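Hpy188I (Helicobacter pylori, PDB 3OQG) cleaves double-stranded DNA at a pseudopalindromic recognition sequence, acting as a restriction endonuclease of the GIY-YIG nuclease family. Local coordinates at residues K15-L20 and Y116-S121; N42-E46 and I58-D62; K67-Y73 and G85-I91; V74-Q78 and L122-I128. One frame throughout, in Å; residues are numbered along the deposited sequence.

Contact 1: K15-L20 and Y116-S121; sequences KSDIIL and YFVLQS. With nucleotides of chain C.
A short 3-10 turn, 15-17, and the loop that follows it lie along helix 113-125, with Phe-117 packed against both while the turn grips the DNA backbone. Ser-16 supplies two bonds to the phosphate of DC4 of chain C: its N-H goes to OP1, and its OG donates to OP2 at 2.7 Å. In one of its two modelled conformers, Lys-15 is extended until a bend at chi4 (-54°), which brings NZ over one face of the Phe-117 ring, 3.9 Å from the centroid, in a cation-pi contact. There NZ also donates to Ile-175 O of the second subunit. At the edge of the ring, in its plane, sits the Ile-18 carbonyl, with O 3.2 Å from CE1. Ile-19 works on the neighbouring part of the helix: CD1 meets Tyr-116 CE2 at 3.7 Å, the two side chains crossing at about a right angle, and CG2 rests on the peptide between Gln-120 and Ser-121. A water links Tyr-116 OH to the Asp-17 carbonyl. Ser-121 OG donates back to Phe-117 O in the preceding helical turn at 2.8 Å and accepts the Leu-20 N-H at 3.0 Å and 162°.

Contact 2: N42-E46 and I58-D62; sequences NLLCE and INAID
Glu-46 lies side by side with Asn-59, and the two point the same way. Its CB is 4.1 Å from Asn-59 CB. CG lies beside the backbone N (chi1 -76°) and rests against Ile-61 CD1 at 3.9 Å; that methyl also touches Leu-43 CD2, so one isoleucine methyl meets both the leucine and the glutamate's aliphatic part. From there the chain runs extended, with CD near Ile-61 CD1 and 3.9 Å from Asn-59 ND2, and carries OE1 alongside the amide, where it accepts from ND2 at 2.8 Å through its anti lone pair. The oxygen lies near the amide plane of Asn-59, although carboxylate and amide are turned 53° apart. The other oxygen, OE2, takes a bond from Gln-130 in the neighbouring strand, so the carboxylate is held from two strands and its rotation is restricted.

In the backbone of the same pair two bonds form, Glu-46 N to Asn-59 O and Asn-59 N to Glu-46 O, the second only 2.8 Å long. Further along, Leu-44 O accepts two N-H groups from the same face of its plane: Asp-62 N at 2.9 Å, well above the carbonyl plane, and Ile-61 N, more bent at 140°. Cys-45 points to the other side of the sheet, where its CB touches Ile-58 CG2 next to helix 91-98. Leu-44 and Cys-45 both face Val-131 of strand 129-134, which makes them a classic beta bulge. The whole is the open end of the antiparallel hairpin 42-50/55-60, whose second strand forms one margin of the five-stranded sheet.

Contact 3: K67-Y73 and G85-I91; sequences KNEGLVY and GHSITPI. With nucleotides of chain C.
The OG of Ser-87, a residue paired with Leu-71 across two antiparallel strands, is held from two directions: it donates to OP2 of DA7 of chain C at 2.9 Å and accepts the Thr-89 N-H at 2.9 Å, closing an ST turn. The same turn aims the Ile-88 N-H at OP1 of that phosphate, at 2.7 Å and a fairly straight 163°. One nucleotide upstream, His-86 N donates to OP1 of DG6 of chain C, so successive residues of the strand end hold successive phosphates.

The antiparallel pairing is kept by backbone bonds exchanged between Leu-71 and Ser-87 and between Tyr-73 and Gly-85. It is broken at Gly-70, which faces Ser-87 together with Leu-71 in a G1 beta bulge, with positive phi at the glycine. With chi1 at 60°, Tyr-73 CG sits between its own N and carbonyl carbon, and the ring lies across the opposite strand. Gly-85 CA touches its face in a CH-pi contact, 3.9 Å from the centroid and 19° off the ring normal. Tyr-73 OH is hydrogen-bonded to the hydroxyl of Tyr-98. In the loops, Glu-69 CG lies alongside the Pro-90 ring, 3.9 Å from its CD, and a water joins Glu-69 OE2 to Ile-88 O.

His-86 and Glu-159 bind calcium in another structure of this protein; here, with no calcium bound to the chain, His-86 ND1 is hydrogen-bonded to Glu-159 OE2 of the second subunit. Tyr-73 and Gly-85, at the ends of the GIY- and YIG-like elements, match the signature hairpin of the GIY-YIG nucleases.

Contact 4: V74-Q78 and L122-I128; sequences VFVIQ and LLKINKI
Chi1 of -54° sets Ile-77 CG2 anti to the backbone N, and an extended chi2 of 175° sends CD1 out toward the helix. Leu-122, whose chi1 of -63° places CG beside its own N, answers with CD2, and the two methyls meet at 3.4 Å, tighter than usual van der Waals contact. The CG2 branch of the isoleucine does separate work: it packs on Ile-125 CG2 at 4.1 Å and on Lys-127 CB at 3.8 Å, so Ile-77 fills the angle between the last helical turn and the chain leaving it. Phe-75, two residues earlier and on the same side of the strand, adds a looser touch, CD2 to Leu-122 CD1 at 4.3 Å. Toward the end of the strand a water takes the Gln-78 N-H at 2.8 Å and gives a proton to Ile-128 O at 2.6 Å, tying the two backbones together.

The same apolar layer takes in Phe-82 of strand 80-87, which touches both Ile-77 and Leu-122, and the Phe-75 ring meets those of Tyr-73 and Tyr-98. The C-terminal end of helix 113-125 is thereby packed on strands 71-77 and 80-87, with Val-129 of strand 129-134 adjoining Phe-75 and Ile-77.

In the fold
Contacts 2, 3 and 4 all reach the five-stranded antiparallel sheet; contact 1 joins the N-terminal loop to helix 113-125 and touches contact 4. Contact 4 shares that helix with contact 1 and strand 71-77 with contact 3, so it ties the two together; its centre lies about 12 Å from that of contact 1 and 19 Å from that of contact 3. Contact 2 precedes both sheet partners along the chain and touches contact 3 where Leu-44 packs on Leu-71 and Ile-91. Contact 1 spans the longest stretch of chain. Contacts 1 and 3, with centres about 22 Å apart, both hold phosphates of one DNA strand and both meet the second subunit, consistent with a dimer gripping its substrate.

Contact 1: K15-L20 and Y116-S121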
# COMPACT_ATOMS: atom_id res chain seq x y z
N LYS A 15 15.58 4.48 9.13
CA LYS A 15 15.41 5.90 8.82
C LYS A 15 14.14 6.48 9.43
O LYS A 15 14.14 7.60 9.92
CB LYS A 15 15.40 6.15 7.30
CG LYS A 15 15.26 7.64 6.91
CD LYS A 15 14.87 7.80 5.44
CE LYS A 15 14.61 9.25 5.05
NZ LYS A 15 13.60 9.96 5.94
N SER A 16 13.05 5.71 9.39
CA SER A 16 11.75 6.22 9.83
C SER A 16 11.72 6.54 11.33
O SER A 16 10.83 7.25 11.77
CB SER A 16 10.63 5.22 9.51
OG SER A 16 10.82 4.00 10.22
N ASP A 17 12.68 6.00 12.10
CA ASP A 17 12.81 6.31 13.54
C ASP A 17 13.23 7.76 13.77
O ASP A 17 13.01 8.29 14.86
CB ASP A 17 13.88 5.45 14.22
CG ASP A 17 13.52 3.97 14.36
OD1 ASP A 17 12.36 3.56 14.13
OD2 ASP A 17 14.45 3.22 14.76
N ILE A 18 13.87 8.38 12.78
CA ILE A 18 14.47 9.70 12.96
C ILE A 18 13.52 10.78 12.50
O ILE A 18 13.35 11.04 11.30
CB ILE A 18 15.82 9.86 12.22
CG1 ILE A 18 16.80 8.76 12.62
CG2 ILE A 18 16.42 11.24 12.53
CD1 ILE A 18 17.97 8.60 11.64
N ILE A 19 12.87 11.40 13.48
CA ILE A 19 11.88 12.43 13.20
C ILE A 19 12.62 13.76 12.99
O ILE A 19 13.56 14.08 13.73
CB ILE A 19 10.87 12.54 14.34
CG1 ILE A 19 10.16 11.20 14.59
CG2 ILE A 19 9.87 13.67 14.05
CD1 ILE A 19 9.56 10.56 13.36
N LEU A 20 12.25 14.51 11.96
CA LEU A 20 12.86 15.82 11.74
C LEU A 20 12.45 16.78 12.86
O LEU A 20 11.32 16.72 13.33
CB LEU A 20 12.48 16.36 10.37
CG LEU A 20 12.81 15.44 9.19
CD1 LEU A 20 12.70 16.23 7.87
CD2 LEU A 20 14.21 14.79 9.32
N TYR A 116 3.95 7.58 10.31
CA TYR A 116 4.59 8.01 11.57
C TYR A 116 5.70 9.04 11.34
O TYR A 116 5.70 10.11 11.96
CB TYR A 116 5.14 6.79 12.28
CG TYR A 116 6.02 7.12 13.46
CD1 TYR A 116 5.49 7.59 14.65
CD2 TYR A 116 7.40 6.96 13.37
CE1 TYR A 116 6.34 7.90 15.74
CE2 TYR A 116 8.24 7.24 14.44
CZ TYR A 116 7.72 7.72 15.61
OH TYR A 116 8.60 7.98 16.67
N PHE A 117 6.64 8.73 10.47
CA PHE A 117 7.74 9.65 10.17
C PHE A 117 7.20 11.00 9.65
O PHE A 117 7.64 12.06 10.08
CB PHE A 117 8.73 9.02 9.19
CG PHE A 117 9.65 10.04 8.55
CD1 PHE A 117 10.69 10.58 9.28
CD2 PHE A 117 9.39 10.52 7.28
CE1 PHE A 117 11.50 11.58 8.72
CE2 PHE A 117 10.19 11.51 6.72
CZ PHE A 117 11.24 12.04 7.44
N VAL A 118 6.27 10.96 8.70
CA VAL A 118 5.75 12.20 8.12
C VAL A 118 4.92 13.01 9.12
O VAL A 118 5.16 14.20 9.29
CB VAL A 118 4.99 11.95 6.80
CG1 VAL A 118 4.37 13.27 6.29
CG2 VAL A 118 5.92 11.35 5.75
N LEU A 119 3.95 12.39 9.81
CA LEU A 119 3.12 13.17 10.72
C LEU A 119 4.00 13.79 11.82
O LEU A 119 3.88 14.98 12.13
CB LEU A 119 2.06 12.29 11.34
CG LEU A 119 1.18 13.01 12.37
CD1 LEU A 119 0.37 14.07 11.67
CD2 LEU A 119 0.26 12.04 13.13
N GLN A 120 4.88 12.99 12.41
CA GLN A 120 5.67 13.46 13.55
C GLN A 120 6.64 14.55 13.11
O GLN A 120 6.85 15.53 13.83
CB GLN A 120 6.40 12.33 14.27
CG GLN A 120 5.47 11.30 14.91
CD GLN A 120 4.46 11.92 15.84
OE1 GLN A 120 4.78 12.82 16.64
NE2 GLN A 120 3.22 11.43 15.76
N SER A 121 7.21 14.39 11.92
CA SER A 121 8.14 15.40 11.38
C SER A 121 7.41 16.71 11.11
O SER A 121 7.89 17.78 11.48
CB SER A 121 8.83 14.91 10.11
OG SER A 121 9.75 13.87 10.41
P DC C 4 11.91 2.31 7.27
OP1 DC C 4 12.76 3.53 7.25
OP2 DC C 4 10.93 2.10 8.36
O5' DC C 4 11.14 2.23 5.88
C5' DC C 4 11.86 2.23 4.65
C4' DC C 4 10.93 2.40 3.48
O4' DC C 4 10.09 1.22 3.33
C3' DC C 4 9.96 3.58 3.58
O3' DC C 4 9.75 4.14 2.28
C2' DC C 4 8.69 2.94 4.09
C1' DC C 4 8.71 1.59 3.39
N1 DC C 4 7.98 0.53 4.11
C2 DC C 4 6.86 -0.07 3.51
O2 DC C 4 6.53 0.28 2.37
N3 DC C 4 6.17 -1.01 4.19
C4 DC C 4 6.56 -1.37 5.42
N4 DC C 4 5.83 -2.30 6.06
C5 DC C 4 7.71 -0.80 6.04
C6 DC C 4 8.38 0.14 5.36
O HOH W 1 11.14 7.31 16.56

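Contact 2: N42-E46 and I58-D62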
# COMPACT_ATOMS: atom_id res chain seq x y z
N ASN A 42 -0.25 22.13 -9.72
CA ASN A 42 -0.97 23.30 -9.27
C ASN A 42 -1.21 23.17 -7.75
O ASN A 42 -1.46 22.07 -7.24
CB ASN A 42 -2.30 23.42 -9.99
CG ASN A 42 -2.15 23.45 -11.50
OD1 ASN A 42 -2.57 22.51 -12.19
ND2 ASN A 42 -1.56 24.51 -12.02
N LEU A 43 -1.12 24.28 -7.04
CA LEU A 43 -1.42 24.29 -5.60
C LEU A 43 -2.81 23.72 -5.34
O LEU A 43 -3.81 24.16 -5.93
CB LEU A 43 -1.36 25.73 -5.07
CG LEU A 43 -1.54 25.92 -3.57
CD1 LEU A 43 -0.44 25.21 -2.79
CD2 LEU A 43 -1.52 27.41 -3.30
N LEU A 44 -2.87 22.75 -4.43
CA LEU A 44 -4.11 22.02 -4.14
C LEU A 44 -4.70 22.40 -2.79
O LEU A 44 -5.89 22.63 -2.68
CB LEU A 44 -3.85 20.51 -4.22
CG LEU A 44 -5.04 19.60 -3.89
CD1 LEU A 44 -6.22 19.84 -4.83
CD2 LEU A 44 -4.60 18.12 -3.88
N CYS A 45 -3.86 22.44 -1.75
CA CYS A 45 -4.30 22.72 -0.40
C CYS A 45 -3.07 22.98 0.46
O CYS A 45 -1.94 22.89 -0.02
CB CYS A 45 -5.10 21.54 0.18
SG CYS A 45 -4.23 19.98 0.34
N GLU A 46 -3.31 23.30 1.72
CA GLU A 46 -2.25 23.40 2.71
C GLU A 46 -2.63 22.49 3.84
O GLU A 46 -3.83 22.27 4.12
CB GLU A 46 -2.11 24.82 3.24
CG GLU A 46 -1.44 25.75 2.31
CD GLU A 46 -1.51 27.16 2.78
OE1 GLU A 46 -2.64 27.62 3.13
OE2 GLU A 46 -0.44 27.82 2.79
N ILE A 58 -6.63 20.52 7.14
CA ILE A 58 -6.51 20.88 5.71
C ILE A 58 -7.17 22.21 5.42
O ILE A 58 -8.35 22.44 5.80
CB ILE A 58 -7.14 19.81 4.77
CG1 ILE A 58 -6.42 18.46 4.90
CG2 ILE A 58 -7.16 20.27 3.29
CD1 ILE A 58 -7.21 17.31 4.32
N ASN A 59 -6.43 23.08 4.74
CA ASN A 59 -6.96 24.31 4.16
C ASN A 59 -7.16 24.02 2.68
O ASN A 59 -6.18 23.95 1.95
CB ASN A 59 -5.99 25.48 4.30
CG ASN A 59 -6.39 26.69 3.47
OD1 ASN A 59 -7.57 27.02 3.39
ND2 ASN A 59 -5.41 27.39 2.90
N ALA A 60 -8.40 23.82 2.25
CA ALA A 60 -8.71 23.54 0.85
C ALA A 60 -8.44 24.77 -0.01
O ALA A 60 -8.89 25.86 0.32
CB ALA A 60 -10.18 23.10 0.69
N ILE A 61 -7.74 24.59 -1.12
CA ILE A 61 -7.42 25.71 -2.01
C ILE A 61 -8.06 25.52 -3.37
O ILE A 61 -8.90 26.34 -3.78
CB ILE A 61 -5.88 25.97 -2.09
CG1 ILE A 61 -5.36 26.44 -0.73
CG2 ILE A 61 -5.57 27.04 -3.14
CD1 ILE A 61 -3.83 26.58 -0.66
N ASP A 62 -7.70 24.44 -4.06
CA ASP A 62 -8.23 24.09 -5.38
C ASP A 62 -9.51 23.28 -5.13
O ASP A 62 -9.53 22.05 -5.25
CB ASP A 62 -7.17 23.29 -6.14
CG ASP A 62 -7.52 23.07 -7.59
OD1 ASP A 62 -8.62 23.49 -8.03
OD2 ASP A 62 -6.70 22.43 -8.28
O HOH W 2 -4.26 21.04 -7.82

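Contact 3: K67-Y73 and G85-I91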
# COMPACT_ATOMS: atom_id res chain seq x y z
N LYS A 67 -12.08 16.55 -4.20
CA LYS A 67 -12.65 15.19 -4.22
C LYS A 67 -12.14 14.36 -5.43
O LYS A 67 -12.57 13.22 -5.63
CB LYS A 67 -14.20 15.24 -4.13
CG LYS A 67 -14.71 15.75 -2.75
CD LYS A 67 -16.27 15.76 -2.60
CE LYS A 67 -16.68 15.97 -1.11
NZ LYS A 67 -18.17 15.86 -0.84
N ASN A 68 -11.23 14.93 -6.22
CA ASN A 68 -10.60 14.24 -7.34
C ASN A 68 -9.65 13.14 -6.87
O ASN A 68 -8.87 13.35 -5.95
CB ASN A 68 -9.81 15.21 -8.22
CG ASN A 68 -10.60 15.71 -9.42
OD1 ASN A 68 -11.82 15.66 -9.45
ND2 ASN A 68 -9.88 16.20 -10.42
N GLU A 69 -9.72 11.98 -7.53
CA GLU A 69 -8.95 10.79 -7.13
C GLU A 69 -7.80 10.52 -8.10
O GLU A 69 -7.99 10.62 -9.30
CB GLU A 69 -9.88 9.58 -7.16
CG GLU A 69 -11.06 9.69 -6.24
CD GLU A 69 -11.90 8.44 -6.23
OE1 GLU A 69 -12.36 8.01 -7.31
OE2 GLU A 69 -12.10 7.89 -5.12
N GLY A 70 -6.63 10.12 -7.59
CA GLY A 70 -5.51 9.77 -8.44
C GLY A 70 -4.64 10.97 -8.73
O GLY A 70 -4.86 11.70 -9.71
N LEU A 71 -3.66 11.19 -7.87
CA LEU A 71 -2.78 12.35 -7.98
C LEU A 71 -1.35 12.01 -7.56
O LEU A 71 -1.11 11.08 -6.78
CB LEU A 71 -3.28 13.52 -7.11
CG LEU A 71 -3.24 13.39 -5.58
CD1 LEU A 71 -3.24 14.79 -4.90
CD2 LEU A 71 -4.43 12.56 -5.13
N VAL A 72 -0.42 12.78 -8.10
CA VAL A 72 0.90 12.92 -7.53
C VAL A 72 0.90 14.23 -6.76
O VAL A 72 0.35 15.25 -7.22
CB VAL A 72 2.01 12.90 -8.60
CG1 VAL A 72 3.39 13.00 -7.94
CG2 VAL A 72 1.91 11.65 -9.46
N TYR A 73 1.47 14.21 -5.55
CA TYR A 73 1.57 15.42 -4.74
C TYR A 73 2.99 15.70 -4.28
O TYR A 73 3.84 14.80 -4.21
CB TYR A 73 0.63 15.36 -3.53
CG TYR A 73 0.90 14.21 -2.60
CD1 TYR A 73 0.19 13.03 -2.71
CD2 TYR A 73 1.85 14.32 -1.58
CE1 TYR A 73 0.44 11.95 -1.83
CE2 TYR A 73 2.08 13.30 -0.69
CZ TYR A 73 1.39 12.11 -0.82
OH TYR A 73 1.64 11.08 0.04
N GLY A 85 4.76 12.19 -3.29
CA GLY A 85 3.99 10.96 -3.10
C GLY A 85 2.85 10.83 -4.08
O GLY A 85 2.67 11.67 -4.96
N HIS A 86 2.06 9.78 -3.93
CA HIS A 86 0.88 9.63 -4.76
C HIS A 86 -0.25 9.01 -3.95
O HIS A 86 -0.04 8.38 -2.89
CB HIS A 86 1.19 8.75 -5.98
CG HIS A 86 1.12 7.28 -5.69
ND1 HIS A 86 2.16 6.59 -5.10
CD2 HIS A 86 0.11 6.40 -5.82
CE1 HIS A 86 1.80 5.33 -4.94
NE2 HIS A 86 0.55 5.19 -5.34
N SER A 87 -1.45 9.14 -4.50
CA SER A 87 -2.63 8.51 -3.96
C SER A 87 -3.65 8.21 -5.04
O SER A 87 -3.89 9.05 -5.92
CB SER A 87 -3.29 9.39 -2.92
OG SER A 87 -4.41 8.73 -2.33
N ILE A 88 -4.28 7.04 -4.96
CA ILE A 88 -5.44 6.72 -5.80
C ILE A 88 -6.74 7.30 -5.22
O ILE A 88 -7.79 7.21 -5.84
CB ILE A 88 -5.60 5.20 -6.06
CG1 ILE A 88 -6.01 4.46 -4.76
CG2 ILE A 88 -4.28 4.67 -6.65
CD1 ILE A 88 -6.36 2.99 -4.90
N THR A 89 -6.65 7.86 -4.02
CA THR A 89 -7.80 8.48 -3.36
C THR A 89 -7.68 10.01 -3.49
O THR A 89 -6.68 10.51 -4.02
CB THR A 89 -7.88 8.05 -1.85
OG1 THR A 89 -6.86 8.70 -1.10
CG2 THR A 89 -7.76 6.52 -1.72
N PRO A 90 -8.69 10.77 -3.01
CA PRO A 90 -8.49 12.22 -2.90
C PRO A 90 -7.47 12.60 -1.84
O PRO A 90 -7.17 11.79 -0.96
CB PRO A 90 -9.89 12.75 -2.49
CG PRO A 90 -10.83 11.65 -2.83
CD PRO A 90 -10.04 10.39 -2.57
N ILE A 91 -6.91 13.81 -1.92
CA ILE A 91 -5.93 14.26 -0.93
C ILE A 91 -6.43 14.12 0.51
O ILE A 91 -5.65 13.87 1.44
CB ILE A 91 -5.47 15.72 -1.22
CG1 ILE A 91 -4.23 16.07 -0.38
CG2 ILE A 91 -6.65 16.74 -1.13
CD1 ILE A 91 -2.99 15.17 -0.65
P DA C 7 -3.27 5.38 -1.44
OP1 DA C 7 -3.69 5.45 -2.86
OP2 DA C 7 -3.33 6.61 -0.60
O5' DA C 7 -4.12 4.26 -0.71
C5' DA C 7 -4.10 2.92 -1.21
C4' DA C 7 -5.13 2.07 -0.50
O4' DA C 7 -4.74 1.85 0.87
C3' DA C 7 -6.55 2.63 -0.47
O3' DA C 7 -7.48 1.59 -0.76
C2' DA C 7 -6.70 3.15 0.95
C1' DA C 7 -5.77 2.25 1.76
N9 DA C 7 -5.14 2.94 2.89
C8 DA C 7 -4.28 4.01 2.82
N7 DA C 7 -3.87 4.44 3.99
C5 DA C 7 -4.50 3.59 4.89
C6 DA C 7 -4.49 3.52 6.30
N6 DA C 7 -3.79 4.35 7.08
N1 DA C 7 -5.23 2.55 6.88
C2 DA C 7 -5.93 1.72 6.10
N3 DA C 7 -6.02 1.68 4.78
C4 DA C 7 -5.28 2.66 4.22
P DG C 6 3.34 7.35 -0.33
OP1 DG C 6 3.44 8.22 -1.52
OP2 DG C 6 3.56 7.91 1.03
O5' DG C 6 1.93 6.61 -0.37
C5' DG C 6 1.74 5.53 -1.29
C4' DG C 6 0.56 4.69 -0.88
O4' DG C 6 0.80 4.03 0.39
C3' DG C 6 -0.75 5.47 -0.71
O3' DG C 6 -1.78 4.79 -1.43
C2' DG C 6 -1.02 5.40 0.78
C1' DG C 6 -0.42 4.05 1.10
N9 DG C 6 -0.14 3.82 2.52
C8 DG C 6 0.70 4.51 3.36
N7 DG C 6 0.66 4.08 4.59
C5 DG C 6 -0.24 3.03 4.56
C6 DG C 6 -0.71 2.18 5.61
O6 DG C 6 -0.42 2.20 6.81
N1 DG C 6 -1.63 1.24 5.13
C2 DG C 6 -2.05 1.14 3.82
N2 DG C 6 -2.95 0.19 3.55
N3 DG C 6 -1.62 1.92 2.85
C4 DG C 6 -0.73 2.84 3.29
O HOH W 3 -7.66 15.29 -4.28
O HOH W 4 -10.29 6.05 -4.92

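Contact 4: V74-Q78 and L122-I128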
# COMPACT_ATOMS: atom_id res chain seq x y z
N VAL A 74 3.24 16.98 -4.00
CA VAL A 74 4.51 17.45 -3.48
C VAL A 74 4.20 18.28 -2.25
O VAL A 74 3.38 19.20 -2.32
CB VAL A 74 5.29 18.32 -4.51
CG1 VAL A 74 6.72 18.67 -3.98
CG2 VAL A 74 5.35 17.59 -5.88
N PHE A 75 4.81 17.92 -1.12
CA PHE A 75 4.73 18.66 0.13
C PHE A 75 5.90 19.62 0.17
O PHE A 75 7.08 19.21 0.09
CB PHE A 75 4.85 17.71 1.33
CG PHE A 75 3.60 16.90 1.63
CD1 PHE A 75 2.43 17.00 0.87
CD2 PHE A 75 3.60 16.01 2.70
CE1 PHE A 75 1.28 16.28 1.19
CE2 PHE A 75 2.46 15.27 3.01
CZ PHE A 75 1.30 15.40 2.25
N VAL A 76 5.59 20.90 0.32
CA VAL A 76 6.60 21.95 0.32
C VAL A 76 6.50 22.72 1.62
O VAL A 76 5.40 23.14 2.03
CB VAL A 76 6.41 22.89 -0.90
CG1 VAL A 76 7.45 24.04 -0.91
CG2 VAL A 76 6.49 22.07 -2.17
N ILE A 77 7.64 22.93 2.27
CA ILE A 77 7.70 23.62 3.56
C ILE A 77 8.73 24.73 3.45
O ILE A 77 9.91 24.47 3.20
CB ILE A 77 8.08 22.68 4.71
CG1 ILE A 77 7.15 21.47 4.77
CG2 ILE A 77 8.13 23.48 6.05
CD1 ILE A 77 7.55 20.41 5.82
N GLN A 78 8.28 25.97 3.63
CA GLN A 78 9.14 27.15 3.43
C GLN A 78 9.97 27.03 2.15
O GLN A 78 11.20 27.19 2.16
CB GLN A 78 10.03 27.38 4.65
CG GLN A 78 9.26 27.88 5.86
CD GLN A 78 10.16 28.31 6.99
OE1 GLN A 78 11.34 28.59 6.80
NE2 GLN A 78 9.59 28.40 8.19
N LEU A 122 6.25 16.63 10.46
CA LEU A 122 5.46 17.83 10.19
C LEU A 122 4.97 18.53 11.46
O LEU A 122 4.95 19.76 11.52
CB LEU A 122 4.31 17.51 9.23
CG LEU A 122 4.68 17.03 7.82
CD1 LEU A 122 3.46 16.95 6.89
CD2 LEU A 122 5.80 17.79 7.14
N LEU A 123 4.56 17.76 12.46
CA LEU A 123 4.14 18.33 13.74
C LEU A 123 5.31 19.05 14.43
O LEU A 123 5.14 20.13 15.01
CB LEU A 123 3.54 17.24 14.66
CG LEU A 123 2.17 16.66 14.28
CD1 LEU A 123 1.77 15.56 15.29
CD2 LEU A 123 1.10 17.75 14.15
N LYS A 124 6.49 18.44 14.40
CA LYS A 124 7.67 18.98 15.08
C LYS A 124 8.20 20.23 14.40
O LYS A 124 8.56 21.22 15.07
CB LYS A 124 8.76 17.92 15.18
CG LYS A 124 10.00 18.29 15.95
CD LYS A 124 9.76 18.54 17.44
CE LYS A 124 11.06 18.94 18.16
NZ LYS A 124 11.56 20.30 17.72
N ILE A 125 8.26 20.20 13.06
CA ILE A 125 8.69 21.36 12.28
C ILE A 125 7.68 22.48 12.49
O ILE A 125 8.03 23.67 12.61
CB ILE A 125 8.79 20.99 10.80
CG1 ILE A 125 9.96 20.01 10.56
CG2 ILE A 125 8.90 22.26 9.93
CD1 ILE A 125 9.94 19.40 9.17
N ASN A 126 6.41 22.08 12.58
CA ASN A 126 5.32 22.96 12.99
C ASN A 126 5.17 24.18 12.08
O ASN A 126 4.92 25.32 12.53
CB ASN A 126 5.48 23.35 14.45
CG ASN A 126 4.19 23.85 15.08
OD1 ASN A 126 3.08 23.52 14.64
ND2 ASN A 126 4.33 24.63 16.15
N LYS A 127 5.27 23.91 10.77
CA LYS A 127 4.97 24.89 9.75
C LYS A 127 3.83 24.43 8.86
O LYS A 127 3.59 23.22 8.70
CB LYS A 127 6.20 25.15 8.87
CG LYS A 127 7.45 25.62 9.59
CD LYS A 127 7.27 26.97 10.23
CE LYS A 127 8.51 27.40 11.03
NZ LYS A 127 8.35 28.80 11.54
N ILE A 128 3.12 25.39 8.28
CA ILE A 128 2.08 25.07 7.32
C ILE A 128 2.77 24.50 6.07
O ILE A 128 3.86 24.96 5.67
CB ILE A 128 1.21 26.30 7.01
CG1 ILE A 128 0.35 26.65 8.25
CG2 ILE A 128 0.33 26.03 5.85
CD1 ILE A 128 -0.28 28.02 8.20
O HOH W 5 5.56 26.39 4.31